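Local coordinates for uncharacterized protein (Aeropyrum pernix, PDB 3P1Z) that is uncharacterized but probably binds nucleic acid and may act as a tRNA-intron endonuclease, at residues A[52-57]-A[91-96]. Sequence-based numbering, arbitrary orientation.
Sequences AAYQAS and DLRRKG
Tyr54 of helix 49-57 reaches across to Arg93 on helix 83-95, and most of the contact is apolar packing between this ring and the arginine's aliphatic stem. Arg93 CB sits over one ring face, 3.7 Å from the Tyr54 ring centroid and offset toward the rim, in a CH-pi contact. With CG anti to the backbone N (chi1 173°), Tyr54 sends its ring out between the helices. The axes of segments 52-57 and 91-95 approach to 11.0 Å. Tyr54 OH lies 3.9 Å from Arg94 CG.

The polar end of Arg93 is held from outside the two helical segments. Bends at chi2 and chi3 fold the chain back beside the ring, Tyr54 CE2 lying over one guanidinium face, with the two planes 68° apart rather than stacked. Arg93 NH2 makes a salt bridge to Glu51, one turn before Gln55 on the tyrosine's own helix, and Arg93 NH1 donates a hydrogen bond to the carbonyl O of Arg97. Were the ring cut back to an alanine, a gap is likely to open between the helices, leaving Arg93 CB and CG without the face they lie against.

No hydrogen bond joins the two segments directly: they meet through van der Waals and CH-pi packing, while the Glu51 salt bridge sets the guanidinium beside the ring and so ties the SEN2-like N-terminal family region to the catalytic C-terminal one.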
ATOM      1  N   ALA A  52     -20.358   7.781 -30.189  1.00 58.78           N
ATOM      2  CA  ALA A  52     -21.053   9.035 -30.432  1.00 59.31           C
ATOM      3  C   ALA A  52     -20.551  10.120 -29.498  1.00 61.97           C
ATOM      4  O   ALA A  52     -20.424  11.287 -29.875  1.00 59.02           O
ATOM      5  CB  ALA A  52     -22.551   8.832 -30.249  1.00 59.66           C
ATOM      6  N   ALA A  53     -20.287   9.720 -28.260  1.00 63.14           N
ATOM      7  CA  ALA A  53     -19.653  10.604 -27.300  1.00 66.54           C
ATOM      8  C   ALA A  53     -18.227  10.870 -27.764  1.00 66.56           C
ATOM      9  O   ALA A  53     -17.728  11.986 -27.625  1.00 67.31           O
ATOM     10  CB  ALA A  53     -19.658   9.994 -25.909  1.00 65.23           C
ATOM     11  N   TYR A  54     -17.581   9.849 -28.332  1.00 64.32           N
ATOM     12  CA  TYR A  54     -16.189   9.982 -28.749  1.00 62.17           C
ATOM     13  C   TYR A  54     -16.059  10.980 -29.865  1.00 68.31           C
ATOM     14  O   TYR A  54     -15.355  11.981 -29.737  1.00 71.55           O
ATOM     15  CB  TYR A  54     -15.606   8.661 -29.237  1.00 57.20           C
ATOM     16  CG  TYR A  54     -14.215   8.825 -29.821  1.00 58.24           C
ATOM     17  CD1 TYR A  54     -13.286   9.651 -29.209  1.00 55.88           C
ATOM     18  CD2 TYR A  54     -13.829   8.150 -30.975  1.00 56.50           C
ATOM     19  CE1 TYR A  54     -12.018   9.802 -29.726  1.00 57.80           C
ATOM     20  CE2 TYR A  54     -12.561   8.294 -31.496  1.00 55.04           C
ATOM     21  CZ  TYR A  54     -11.657   9.117 -30.864  1.00 61.34           C
ATOM     22  OH  TYR A  54     -10.381   9.270 -31.377  1.00 66.22           O
ATOM     23  N   GLN A  55     -16.729  10.688 -30.977  1.00 70.08           N
ATOM     24  CA  GLN A  55     -16.599  11.515 -32.169  1.00 70.16           C
ATOM     25  C   GLN A  55     -17.026  12.964 -31.858  1.00 69.02           C
ATOM     26  O   GLN A  55     -16.538  13.905 -32.474  1.00 70.70           O
ATOM     27  CB  GLN A  55     -17.339  10.887 -33.361  1.00 63.39           C
ATOM     28  CG  GLN A  55     -16.747   9.535 -33.824  1.00 60.64           C
ATOM     29  CD  GLN A  55     -15.514   9.680 -34.725  1.00 60.57           C
ATOM     30  OE1 GLN A  55     -14.979  10.773 -34.895  1.00 74.18           O
ATOM     31  NE2 GLN A  55     -15.075   8.579 -35.309  1.00 51.76           N
ATOM     32  N   ALA A  56     -17.900  13.141 -30.870  1.00 63.32           N
ATOM     33  CA  ALA A  56     -18.150  14.473 -30.330  1.00 65.38           C
ATOM     34  C   ALA A  56     -16.843  15.106 -29.822  1.00 69.14           C
ATOM     35  O   ALA A  56     -16.424  16.155 -30.312  1.00 72.57           O
ATOM     36  CB  ALA A  56     -19.206  14.420 -29.225  1.00 64.21           C
ATOM     37  N   SER A  57     -16.190  14.438 -28.871  1.00 69.63           N
ATOM     38  CA  SER A  57     -14.968  14.932 -28.219  1.00 70.54           C
ATOM     39  C   SER A  57     -13.743  15.140 -29.127  1.00 69.34           C
ATOM     40  O   SER A  57     -12.706  15.638 -28.677  1.00 65.54           O
ATOM     41  CB  SER A  57     -14.585  14.012 -27.048  1.00 68.30           C
ATOM     42  OG  SER A  57     -13.802  12.906 -27.475  1.00 67.06           O
ATOM     43  N   ASP A  91      -9.578   6.889 -24.862  1.00 56.41           N
ATOM     44  CA  ASP A  91      -8.175   6.516 -24.805  1.00 53.64           C
ATOM     45  C   ASP A  91      -7.945   5.383 -25.784  1.00 57.57           C
ATOM     46  O   ASP A  91      -7.055   5.452 -26.632  1.00 54.36           O
ATOM     47  CB  ASP A  91      -7.816   6.060 -23.388  1.00 52.07           C
ATOM     48  CG  ASP A  91      -6.313   6.062 -23.122  1.00 58.98           C
ATOM     49  OD1 ASP A  91      -5.718   7.154 -22.997  1.00 62.82           O
ATOM     50  OD2 ASP A  91      -5.727   4.966 -23.017  1.00 57.94           O
ATOM     51  N   LEU A  92      -8.771   4.346 -25.682  1.00 57.58           N
ATOM     52  CA  LEU A  92      -8.636   3.187 -26.556  1.00 55.18           C
ATOM     53  C   LEU A  92      -8.899   3.514 -28.025  1.00 59.26           C
ATOM     54  O   LEU A  92      -8.207   3.005 -28.913  1.00 62.39           O
ATOM     55  CB  LEU A  92      -9.523   2.031 -26.075  1.00 59.32           C
ATOM     56  CG  LEU A  92      -9.090   1.328 -24.769  1.00 60.57           C
ATOM     57  CD1 LEU A  92     -10.153   0.315 -24.323  1.00 53.79           C
ATOM     58  CD2 LEU A  92      -7.694   0.677 -24.874  1.00 46.23           C
ATOM     59  N   ARG A  93      -9.887   4.362 -28.291  1.00 58.94           N
ATOM     60  CA  ARG A  93     -10.102   4.820 -29.658  1.00 59.51           C
ATOM     61  C   ARG A  93      -8.875   5.591 -30.128  1.00 56.89           C
ATOM     62  O   ARG A  93      -8.347   5.327 -31.201  1.00 57.89           O
ATOM     63  CB  ARG A  93     -11.361   5.680 -29.770  1.00 59.77           C
ATOM     64  CG  ARG A  93     -12.670   4.947 -29.466  1.00 58.63           C
ATOM     65  CD  ARG A  93     -13.052   3.919 -30.539  1.00 60.77           C
ATOM     66  NE  ARG A  93     -13.556   4.509 -31.775  1.00 54.38           N
ATOM     67  CZ  ARG A  93     -12.941   4.434 -32.956  1.00 57.63           C
ATOM     68  NH1 ARG A  93     -11.787   3.789 -33.084  1.00 55.31           N
ATOM     69  NH2 ARG A  93     -13.487   5.004 -34.020  1.00 55.23           N
ATOM     70  N   ARG A  94      -8.400   6.519 -29.309  1.00 50.81           N
ATOM     71  CA  ARG A  94      -7.240   7.311 -29.699  1.00 57.01           C
ATOM     72  C   ARG A  94      -6.009   6.457 -30.025  1.00 62.34           C
ATOM     73  O   ARG A  94      -5.208   6.832 -30.882  1.00 67.11           O
ATOM     74  CB  ARG A  94      -6.907   8.370 -28.641  1.00 58.05           C
ATOM     75  CG  ARG A  94      -8.097   9.237 -28.213  1.00 64.34           C
ATOM     76  CD  ARG A  94      -7.641  10.550 -27.580  1.00 64.69           C
ATOM     77  NE  ARG A  94      -8.646  11.139 -26.693  1.00 70.51           N
ATOM     78  CZ  ARG A  94      -8.461  12.253 -25.977  1.00 88.93           C
ATOM     79  NH1 ARG A  94      -7.304  12.911 -26.043  1.00 72.52           N
ATOM     80  NH2 ARG A  94      -9.435  12.713 -25.191  1.00 83.90           N
ATOM     81  N   LYS A  95      -5.871   5.315 -29.349  1.00 63.59           N
ATOM     82  CA  LYS A  95      -4.716   4.421 -29.524  1.00 63.58           C
ATOM     83  C   LYS A  95      -4.797   3.553 -30.791  1.00 64.64           C
ATOM     84  O   LYS A  95      -3.807   2.937 -31.195  1.00 71.99           O
ATOM     85  CB  LYS A  95      -4.511   3.528 -28.283  1.00 62.16           C
ATOM     86  CG  LYS A  95      -4.083   4.256 -26.989  1.00 63.60           C
ATOM     87  CD  LYS A  95      -3.686   3.265 -25.874  1.00 58.84           C
ATOM     88  CE  LYS A  95      -3.689   3.890 -24.475  1.00 59.38           C
ATOM     89  NZ  LYS A  95      -2.881   5.140 -24.300  1.00 54.25           N
ATOM     90  N   GLY A  96      -5.974   3.500 -31.407  1.00 64.43           N
ATOM     91  CA  GLY A  96      -6.151   2.763 -32.646  1.00 67.62           C
ATOM     92  C   GLY A  96      -6.969   1.500 -32.475  1.00 71.26           C
ATOM     93  O   GLY A  96      -6.939   0.589 -33.305  1.00 66.05           O
TER